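Long-range contacts in Non-catalytic protein 1 (Piromyces equi, PDB 1WCU), which probably binds plant cell-wall polysaccharides as a family 29 carbohydrate-binding module with no catalytic activity of its own: residues 10-15 against 130-135; 65-70 against 101-106. All blocks are in the same frame, centred on the assembly; numbering follows the deposited sequence.

Contact 1 (10-15 against 130-135); sequences YETGKK and YMRYII
Met-131 meets Tyr-10 through its carbonyl: Met-131 O lies 3.4 Å from Tyr-10 CE1, and the next residue, Arg-132, sets its CA at the edge of the same ring. Tyr-10 CG stands anti to the backbone N (chi1 175°), which brings the ring's CD1-CE1 side up against these two atoms. Tyr-10 OH donates to Gly-13 O, 2.7 Å away at the ring edge; this bond ties the hydroxyl to the loop and probably helps to hold the ring in place. The extended Arg-132 chain crosses Thr-12 obliquely, with CD 4.0 Å from Thr-12 CG2, while NE and NH2 hydrogen-bond to the backbone carbonyls of Asn-34 and Asp-33. Tyr-133 has a left-handed backbone, and its N donates to a lone pair of Glu-11 O at 3.0 Å, in the carbonyl plane. That same oxygen lies over one face of the Tyr-133 ring, towards its rim, and Thr-12 CG2 runs alongside the ring to 3.9 Å from Tyr-133 OH. Ile-134 and Tyr-10 form an antiparallel hydrogen-bonded pair, joining the end of strand 6-10 to strand 129-137 in one sheet: Ile-134 N reaches Tyr-10 O at 2.8 Å; the return bond from Tyr-10 N to Ile-134 O is weak, at 3.4 Å. Backbone hydrogen bonding therefore does most of the holding, flanked by aromatic and aliphatic carbon.

Contact 2 (65-70 against 101-106); sequences YLQVKT and FTEYKF
Antiparallel strand pairing within one sheet of the beta-sandwich joins 65-70 to 101-106. Leu-66 and Tyr-104 form a hydrogen-bonded pair, with Tyr-104 N to Leu-66 O at 2.9 Å, and Val-68 and Thr-102 form another. Val-68 O accepts Thr-102 N and also a bond from a water that is hydrogen-bonded to Tyr-104 OH, 2.7 Å away; this hydroxyl is bonded to Arg-96 N as well. Leu-66, Val-68, Tyr-104 and Phe-106 share the face turned to strand 90-98. Here Leu-66 CD2 meets the edge of the Phe-106 ring, 3.7 Å from CE2, and Val-68 crosses Tyr-104 at about a right angle, its CB 3.9 Å from Tyr-104 CE1.

The other face is more polar. Tyr-65 OH lies 2.6 Å from Glu-103 OE2, which comes in at the ring edge with the carboxylate turned 81° from the ring; Gln-67 OE1 is also near, and the single hydroxyl proton may serve either. Gln-67 NE2 reaches Phe-101 CB at 3.5 Å. Lys-69 CB makes a CH-pi contact over the centre of the Phe-101 ring, 3.7 Å from its centroid, and the bend at chi3 (73°) brings CE back to 3.7 Å from Phe-101 CE2. Lys-69 NZ goes on to a salt bridge with Asp-33. Replacing Phe-101 by an alanine would remove the ring under the lysine's methylenes and would probably leave that part of the chain less well packed, its ammonium still held by Asp-33. One face is thus mainly apolar and packed against the second sheet, the other mixes polar side chains with Tyr-65 and Phe-101, as fits a strand pair of a beta-sandwich, a fold common among carbohydrate-binding modules.

From the N terminus, strand 6-10 ends at contact 1, which closes a loop of 114 residues when 130-135 returns to it. Contact 2 lies wholly within it: strand 62-70 is laid down, the chain leaves to build strands 74-79 and 90-98 of the second sheet, and 101-106 returns to close the smaller loop. The two do not cross. Strands 62-70 and 129-137 are neighbours, joined by backbone bonds at Tyr-130 O to Lys-69 N and Ile-135 N to Tyr-65 O. Strand 6-10 pairs with 129-137, which pairs with 62-70, which pairs with 101-109; strand 35-38 also pairs with 129-137, so early, middle and late parts of the chain are tied together.

Contact 1 (10-15 against 130-135)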
ATOM      1  N   TYR A  10      -0.053  -2.933   8.443  1.00  8.05           N
ATOM      2  CA  TYR A  10      -0.610  -4.276   8.508  1.00  8.64           C
ATOM      3  C   TYR A  10       0.501  -5.310   8.468  1.00  8.82           C
ATOM      4  O   TYR A  10       1.375  -5.223   7.601  1.00  8.90           O
ATOM      5  CB  TYR A  10      -1.589  -4.513   7.346  1.00  7.83           C
ATOM      6  CG  TYR A  10      -2.113  -5.930   7.290  1.00  8.47           C
ATOM      7  CD1 TYR A  10      -1.513  -6.887   6.487  1.00  7.76           C
ATOM      8  CD2 TYR A  10      -3.193  -6.339   8.080  1.00  7.38           C
ATOM      9  CE1 TYR A  10      -1.957  -8.206   6.469  1.00  7.44           C
ATOM     10  CE2 TYR A  10      -3.634  -7.644   8.066  1.00  7.03           C
ATOM     11  CZ  TYR A  10      -3.024  -8.582   7.256  1.00  7.10           C
ATOM     12  OH  TYR A  10      -3.440  -9.893   7.243  1.00  7.16           O
ATOM     13  N   GLU A  11       0.485  -6.278   9.380  1.00  9.42           N
ATOM     14  CA  GLU A  11       1.443  -7.380   9.355  1.00  9.55           C
ATOM     15  C   GLU A  11       0.778  -8.633   8.797  1.00  8.94           C
ATOM     16  O   GLU A  11       0.937  -8.938   7.615  1.00  8.47           O
ATOM     17  CB  GLU A  11       2.051  -7.601  10.749  1.00 10.53           C
ATOM     18  CG  GLU A  11       3.061  -6.511  11.125  1.00 13.16           C
ATOM     19  CD  GLU A  11       3.826  -6.834  12.417  1.00 14.93           C
ATOM     20  OE1 GLU A  11       3.145  -7.161  13.399  1.00 13.07           O
ATOM     21  OE2 GLU A  11       5.084  -6.738  12.445  1.00 21.56           O
ATOM     22  N   THR A  12       0.015  -9.319   9.646  1.00  8.56           N
ATOM     23  CA  THR A  12      -0.821 -10.458   9.284  1.00  8.80           C
ATOM     24  C   THR A  12      -2.103 -10.358  10.134  1.00  8.73           C
ATOM     25  O   THR A  12      -2.284  -9.374  10.855  1.00  9.08           O
ATOM     26  CB  THR A  12      -0.093 -11.791   9.548  1.00  9.62           C
ATOM     27  OG1 THR A  12       0.350 -11.826  10.922  1.00  9.12           O
ATOM     28  CG2 THR A  12       1.113 -11.966   8.612  1.00 10.11           C
ATOM     29  N   GLY A  13      -2.987 -11.350  10.061  1.00  9.30           N
ATOM     30  CA  GLY A  13      -4.205 -11.333  10.861  1.00  9.88           C
ATOM     31  C   GLY A  13      -5.395 -10.691  10.174  1.00 10.29           C
ATOM     32  O   GLY A  13      -5.402 -10.510   8.944  1.00  9.77           O
ATOM     33  N   LYS A  14      -6.398 -10.355  10.972  1.00 11.00           N
ATOM     34  CA  LYS A  14      -7.703  -9.990  10.438  1.00 12.39           C
ATOM     35  C   LYS A  14      -8.076  -8.524  10.606  1.00 12.24           C
ATOM     36  O   LYS A  14      -9.226  -8.154  10.428  1.00 13.15           O
ATOM     37  CB  LYS A  14      -8.769 -10.917  11.050  1.00 12.79           C
ATOM     38  CG  LYS A  14      -8.621 -12.382  10.556  1.00 15.80           C
ATOM     39  CD  LYS A  14      -9.884 -13.217  10.672  1.00 18.94           C
ATOM     40  CE  LYS A  14     -10.732 -13.193   9.414  1.00 23.41           C
ATOM     41  NZ  LYS A  14     -10.370 -14.286   8.447  1.00 25.20           N
ATOM     42  N   LYS A  15      -7.105  -7.682  10.907  1.00 12.11           N
ATOM     43  CA  LYS A  15      -7.384  -6.258  10.962  1.00 12.93           C
ATOM     44  C   LYS A  15      -6.178  -5.396  10.630  1.00 12.00           C
ATOM     45  O   LYS A  15      -5.035  -5.793  10.811  1.00 12.04           O
ATOM     46  CB  LYS A  15      -7.919  -5.888  12.350  1.00 14.09           C
ATOM     47  CG  LYS A  15      -6.950  -6.096  13.468  1.00 14.56           C
ATOM     48  CD  LYS A  15      -7.634  -6.104  14.862  1.00 16.84           C
ATOM     49  N   TYR A 130      -3.504 -10.640  -2.398  1.00  7.13           N
ATOM     50  CA  TYR A 130      -3.179 -10.914  -0.997  1.00  7.34           C
ATOM     51  C   TYR A 130      -1.930 -10.158  -0.578  1.00  7.71           C
ATOM     52  O   TYR A 130      -0.914 -10.172  -1.281  1.00  7.83           O
ATOM     53  CB  TYR A 130      -2.940 -12.426  -0.777  1.00  8.40           C
ATOM     54  CG  TYR A 130      -4.111 -13.308  -1.167  1.00  8.54           C
ATOM     55  CD1 TYR A 130      -4.226 -13.799  -2.453  1.00  7.52           C
ATOM     56  CD2 TYR A 130      -5.087 -13.661  -0.239  1.00  9.69           C
ATOM     57  CE1 TYR A 130      -5.286 -14.607  -2.826  1.00  9.84           C
ATOM     58  CE2 TYR A 130      -6.168 -14.463  -0.598  1.00 10.54           C
ATOM     59  CZ  TYR A 130      -6.251 -14.944  -1.889  1.00 10.44           C
ATOM     60  OH  TYR A 130      -7.337 -15.743  -2.258  1.00 12.85           O
ATOM     61  N   MET A 131      -2.008  -9.487   0.572  1.00  7.07           N
ATOM     62  CA  MET A 131      -0.913  -8.619   1.014  1.00  7.45           C
ATOM     63  C   MET A 131      -0.537  -8.897   2.466  1.00  7.43           C
ATOM     64  O   MET A 131      -1.394  -9.213   3.288  1.00  7.12           O
ATOM     65  CB  MET A 131      -1.311  -7.141   0.864  1.00  7.24           C
ATOM     66  CG  MET A 131      -1.427  -6.737  -0.589  1.00  8.05           C
ATOM     67  SD  MET A 131      -2.263  -5.174  -0.836  1.00  9.56           S
ATOM     68  CE  MET A 131      -3.941  -5.740  -0.934  1.00 12.55           C
ATOM     69  N   ARG A 132       0.749  -8.729   2.772  1.00  7.12           N
ATOM     70  CA  ARG A 132       1.246  -8.793   4.140  1.00  7.61           C
ATOM     71  C   ARG A 132       2.329  -7.743   4.345  1.00  7.94           C
ATOM     72  O   ARG A 132       2.964  -7.307   3.388  1.00  7.51           O
ATOM     73  CB  ARG A 132       1.847 -10.175   4.454  1.00  7.90           C
ATOM     74  CG  ARG A 132       0.831 -11.288   4.551  1.00  8.32           C
ATOM     75  CD  ARG A 132       1.505 -12.651   4.713  1.00  9.66           C
ATOM     76  NE  ARG A 132       0.510 -13.715   4.818  1.00  9.52           N
ATOM     77  CZ  ARG A 132       0.766 -15.016   4.698  1.00 10.47           C
ATOM     78  NH1 ARG A 132       2.002 -15.436   4.496  1.00 14.21           N
ATOM     79  NH2 ARG A 132      -0.226 -15.887   4.750  1.00 11.96           N
ATOM     80  N   TYR A 133       2.556  -7.370   5.598  1.00  7.51           N
ATOM     81  CA  TYR A 133       3.700  -6.531   5.981  1.00  8.56           C
ATOM     82  C   TYR A 133       3.761  -5.225   5.176  1.00  8.03           C
ATOM     83  O   TYR A 133       4.776  -4.903   4.568  1.00  8.30           O
ATOM     84  CB  TYR A 133       5.031  -7.309   5.903  1.00 10.38           C
ATOM     85  CG  TYR A 133       4.993  -8.701   6.497  1.00 12.46           C
ATOM     86  CD1 TYR A 133       4.780  -8.915   7.846  1.00 14.59           C
ATOM     87  CD2 TYR A 133       5.143  -9.796   5.676  1.00 14.74           C
ATOM     88  CE1 TYR A 133       4.731 -10.250   8.367  1.00 13.25           C
ATOM     89  CE2 TYR A 133       5.101 -11.082   6.158  1.00 16.37           C
ATOM     90  CZ  TYR A 133       4.895 -11.310   7.484  1.00 13.46           C
ATOM     91  OH  TYR A 133       4.860 -12.633   7.899  1.00 18.34           O
ATOM     92  N   ILE A 134       2.668  -4.483   5.213  1.00  8.13           N
ATOM     93  CA  ILE A 134       2.597  -3.171   4.598  1.00  8.02           C
ATOM     94  C   ILE A 134       3.221  -2.179   5.572  1.00  8.60           C
ATOM     95  O   ILE A 134       2.688  -1.943   6.658  1.00  8.92           O
ATOM     96  CB  ILE A 134       1.146  -2.759   4.273  1.00  7.95           C
ATOM     97  CG1 ILE A 134       0.492  -3.800   3.350  1.00  7.46           C
ATOM     98  CG2 ILE A 134       1.155  -1.371   3.623  1.00  8.26           C
ATOM     99  CD1 ILE A 134      -0.998  -3.558   3.131  1.00  9.45           C
ATOM    100  N   ILE A 135       4.363  -1.618   5.190  1.00  8.39           N
ATOM    101  CA  ILE A 135       5.179  -0.799   6.090  1.00  8.84           C
ATOM    102  C   ILE A 135       5.696   0.416   5.336  1.00  8.99           C
ATOM    103  O   ILE A 135       6.271   0.284   4.265  1.00  9.41           O
ATOM    104  CB  ILE A 135       6.410  -1.583   6.647  1.00  8.61           C
ATOM    105  CG1 ILE A 135       5.963  -2.838   7.409  1.00  9.57           C
ATOM    106  CG2 ILE A 135       7.279  -0.680   7.533  1.00  9.30           C
ATOM    107  CD1 ILE A 135       7.075  -3.825   7.675  1.00 10.88           C
TER

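Contact 2 (65-70 against 101-106)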
ATOM      1  N   TYR A  65       7.052  -0.404   1.562  1.00  7.63           N
ATOM      2  CA  TYR A  65       7.358  -1.834   1.483  1.00  7.57           C
ATOM      3  C   TYR A  65       6.069  -2.616   1.670  1.00  7.72           C
ATOM      4  O   TYR A  65       5.237  -2.263   2.520  1.00  8.10           O
ATOM      5  CB  TYR A  65       8.356  -2.228   2.576  1.00  8.14           C
ATOM      6  CG  TYR A  65       8.598  -3.709   2.706  1.00  8.18           C
ATOM      7  CD1 TYR A  65       7.757  -4.497   3.458  1.00  9.59           C
ATOM      8  CD2 TYR A  65       9.678  -4.319   2.081  1.00  8.82           C
ATOM      9  CE1 TYR A  65       7.979  -5.870   3.588  1.00  9.81           C
ATOM     10  CE2 TYR A  65       9.897  -5.693   2.200  1.00  8.90           C
ATOM     11  CZ  TYR A  65       9.048  -6.449   2.952  1.00 10.58           C
ATOM     12  OH  TYR A  65       9.251  -7.820   3.079  1.00 12.51           O
ATOM     13  N   LEU A  66       5.899  -3.683   0.899  1.00  7.27           N
ATOM     14  CA  LEU A  66       4.883  -4.704   1.199  1.00  7.55           C
ATOM     15  C   LEU A  66       5.211  -5.998   0.483  1.00  7.65           C
ATOM     16  O   LEU A  66       6.057  -6.019  -0.435  1.00  7.54           O
ATOM     17  CB  LEU A  66       3.470  -4.227   0.832  1.00  7.73           C
ATOM     18  CG  LEU A  66       3.057  -4.269  -0.640  1.00  9.81           C
ATOM     19  CD1 LEU A  66       1.549  -4.035  -0.770  1.00 10.59           C
ATOM     20  CD2 LEU A  66       3.810  -3.257  -1.445  1.00 12.44           C
ATOM     21  N   GLN A  67       4.537  -7.055   0.909  1.00  7.03           N
ATOM     22  CA  GLN A  67       4.562  -8.339   0.207  1.00  8.24           C
ATOM     23  C   GLN A  67       3.202  -8.592  -0.448  1.00  7.71           C
ATOM     24  O   GLN A  67       2.153  -8.324   0.150  1.00  8.04           O
ATOM     25  CB  GLN A  67       4.916  -9.479   1.163  1.00  8.64           C
ATOM     26  CG  GLN A  67       6.278  -9.307   1.815  1.00  9.77           C
ATOM     27  CD  GLN A  67       6.694 -10.452   2.715  1.00 12.16           C
ATOM     28  OE1 GLN A  67       7.691 -10.334   3.450  1.00 18.68           O
ATOM     29  NE2 GLN A  67       5.936 -11.535   2.699  1.00 14.27           N
ATOM     30  N   VAL A  68       3.244  -9.114  -1.672  1.00  7.55           N
ATOM     31  CA  VAL A  68       2.028  -9.402  -2.440  1.00  7.90           C
ATOM     32  C   VAL A  68       2.090 -10.822  -2.997  1.00  7.95           C
ATOM     33  O   VAL A  68       3.153 -11.268  -3.447  1.00  8.51           O
ATOM     34  CB  VAL A  68       1.862  -8.437  -3.623  1.00  8.30           C
ATOM     35  CG1 VAL A  68       0.519  -8.669  -4.317  1.00  8.62           C
ATOM     36  CG2 VAL A  68       1.971  -6.999  -3.147  1.00  9.25           C
ATOM     37  N   LYS A  69       0.943 -11.516  -2.973  1.00  7.84           N
ATOM     38  CA  LYS A  69       0.733 -12.807  -3.633  1.00  8.51           C
ATOM     39  C   LYS A  69      -0.550 -12.660  -4.415  1.00  7.73           C
ATOM     40  O   LYS A  69      -1.575 -12.289  -3.851  1.00  7.93           O
ATOM     41  CB  LYS A  69       0.599 -13.928  -2.593  1.00  8.89           C
ATOM     42  CG  LYS A  69       0.227 -15.274  -3.197  1.00  9.23           C
ATOM     43  CD  LYS A  69       0.131 -16.359  -2.137  1.00 11.21           C
ATOM     44  CE  LYS A  69      -1.071 -16.240  -1.283  1.00 14.93           C
ATOM     45  NZ  LYS A  69      -1.158 -17.406  -0.331  1.00 18.45           N
ATOM     46  N   THR A  70      -0.518 -12.940  -5.713  1.00  7.89           N
ATOM     47  CA  THR A  70      -1.701 -12.758  -6.555  1.00  8.07           C
ATOM     48  C   THR A  70      -1.516 -13.343  -7.945  1.00  8.08           C
ATOM     49  O   THR A  70      -0.388 -13.461  -8.429  1.00  8.16           O
ATOM     50  CB  THR A  70      -2.051 -11.235  -6.695  1.00  8.08           C
ATOM     51  OG1 THR A  70      -3.312 -11.085  -7.366  1.00  7.83           O
ATOM     52  CG2 THR A  70      -0.988 -10.479  -7.454  1.00  7.68           C
ATOM     53  N   PHE A 101       4.247 -15.033  -1.658  1.00 10.09           N
ATOM     54  CA  PHE A 101       4.491 -13.630  -1.328  1.00 10.33           C
ATOM     55  C   PHE A 101       5.833 -13.136  -1.855  1.00 10.79           C
ATOM     56  O   PHE A 101       6.876 -13.763  -1.641  1.00 12.80           O
ATOM     57  CB  PHE A 101       4.350 -13.421   0.191  1.00 10.53           C
ATOM     58  CG  PHE A 101       2.921 -13.482   0.645  1.00  9.25           C
ATOM     59  CD1 PHE A 101       2.112 -12.366   0.571  1.00 10.30           C
ATOM     60  CD2 PHE A 101       2.354 -14.675   1.054  1.00 10.82           C
ATOM     61  CE1 PHE A 101       0.776 -12.430   0.927  1.00 10.97           C
ATOM     62  CE2 PHE A 101       1.030 -14.742   1.417  1.00 11.98           C
ATOM     63  CZ  PHE A 101       0.233 -13.617   1.347  1.00 10.78           C
ATOM     64  N   THR A 102       5.775 -12.026  -2.579  1.00  9.89           N
ATOM     65  CA  THR A 102       6.935 -11.363  -3.181  1.00  9.79           C
ATOM     66  C   THR A 102       7.110  -9.994  -2.513  1.00  9.06           C
ATOM     67  O   THR A 102       6.137  -9.263  -2.327  1.00  8.39           O
ATOM     68  CB  THR A 102       6.670 -11.145  -4.680  1.00 10.36           C
ATOM     69  OG1 THR A 102       6.387 -12.411  -5.296  1.00 12.63           O
ATOM     70  CG2 THR A 102       7.811 -10.461  -5.401  1.00 10.38           C
ATOM     71  N   GLU A 103       8.344  -9.650  -2.145  1.00  9.00           N
ATOM     72  CA  GLU A 103       8.649  -8.363  -1.555  1.00  9.93           C
ATOM     73  C   GLU A 103       8.779  -7.289  -2.619  1.00  9.24           C
ATOM     74  O   GLU A 103       9.382  -7.526  -3.683  1.00 10.17           O
ATOM     75  CB  GLU A 103       9.991  -8.411  -0.807  1.00 10.28           C
ATOM     76  CG  GLU A 103      10.100  -9.471   0.274  1.00 12.48           C
ATOM     77  CD  GLU A 103      11.426  -9.384   1.016  1.00 14.56           C
ATOM     78  OE1 GLU A 103      12.404 -10.025   0.572  1.00 18.80           O
ATOM     79  OE2 GLU A 103      11.485  -8.702   2.044  1.00 17.11           O
ATOM     80  N   TYR A 104       8.249  -6.106  -2.317  1.00  8.35           N
ATOM     81  CA  TYR A 104       8.420  -4.923  -3.131  1.00  8.86           C
ATOM     82  C   TYR A 104       8.815  -3.743  -2.247  1.00  8.83           C
ATOM     83  O   TYR A 104       8.296  -3.601  -1.128  1.00  8.36           O
ATOM     84  CB  TYR A 104       7.105  -4.567  -3.820  1.00  8.68           C
ATOM     85  CG  TYR A 104       6.569  -5.597  -4.803  1.00  7.94           C
ATOM     86  CD1 TYR A 104       5.780  -6.663  -4.380  1.00  8.22           C
ATOM     87  CD2 TYR A 104       6.835  -5.494  -6.165  1.00  8.25           C
ATOM     88  CE1 TYR A 104       5.300  -7.608  -5.278  1.00  8.53           C
ATOM     89  CE2 TYR A 104       6.342  -6.427  -7.063  1.00  7.30           C
ATOM     90  CZ  TYR A 104       5.579  -7.481  -6.611  1.00  8.64           C
ATOM     91  OH  TYR A 104       5.051  -8.402  -7.507  1.00  8.76           O
ATOM     92  N   LYS A 105       9.688  -2.891  -2.771  1.00  9.17           N
ATOM     93  CA  LYS A 105      10.033  -1.604  -2.164  1.00 10.46           C
ATOM     94  C   LYS A 105       9.877  -0.525  -3.219  1.00 10.75           C
ATOM     95  O   LYS A 105      10.451  -0.643  -4.302  1.00 11.71           O
ATOM     96  CB  LYS A 105      11.486  -1.584  -1.699  1.00 11.14           C
ATOM     97  CG  LYS A 105      11.743  -2.361  -0.446  1.00 13.01           C
ATOM     98  CD  LYS A 105      13.116  -2.068   0.148  1.00 13.93           C
ATOM     99  CE  LYS A 105      14.258  -2.443  -0.788  1.00 14.87           C
ATOM    100  NZ  LYS A 105      15.600  -2.390  -0.124  1.00 16.05           N
ATOM    101  N   PHE A 106       9.117   0.521  -2.908  1.00  9.66           N
ATOM    102  CA  PHE A 106       8.839   1.621  -3.842  1.00 10.32           C
ATOM    103  C   PHE A 106       9.319   2.941  -3.248  1.00 10.35           C
ATOM    104  O   PHE A 106       8.949   3.296  -2.140  1.00  9.47           O
ATOM    105  CB  PHE A 106       7.356   1.725  -4.182  1.00 11.59           C
ATOM    106  CG  PHE A 106       6.738   0.429  -4.667  1.00 10.97           C
ATOM    107  CD1 PHE A 106       7.141  -0.134  -5.859  1.00 13.25           C
ATOM    108  CD2 PHE A 106       5.784  -0.215  -3.917  1.00 12.81           C
ATOM    109  CE1 PHE A 106       6.573  -1.323  -6.309  1.00 13.88           C
ATOM    110  CE2 PHE A 106       5.222  -1.397  -4.362  1.00 14.40           C
ATOM    111  CZ  PHE A 106       5.610  -1.933  -5.559  1.00 13.27           C
TER
HETATM  112  O   HOH W   1       3.299 -10.190  -6.447  1.00  9.43           O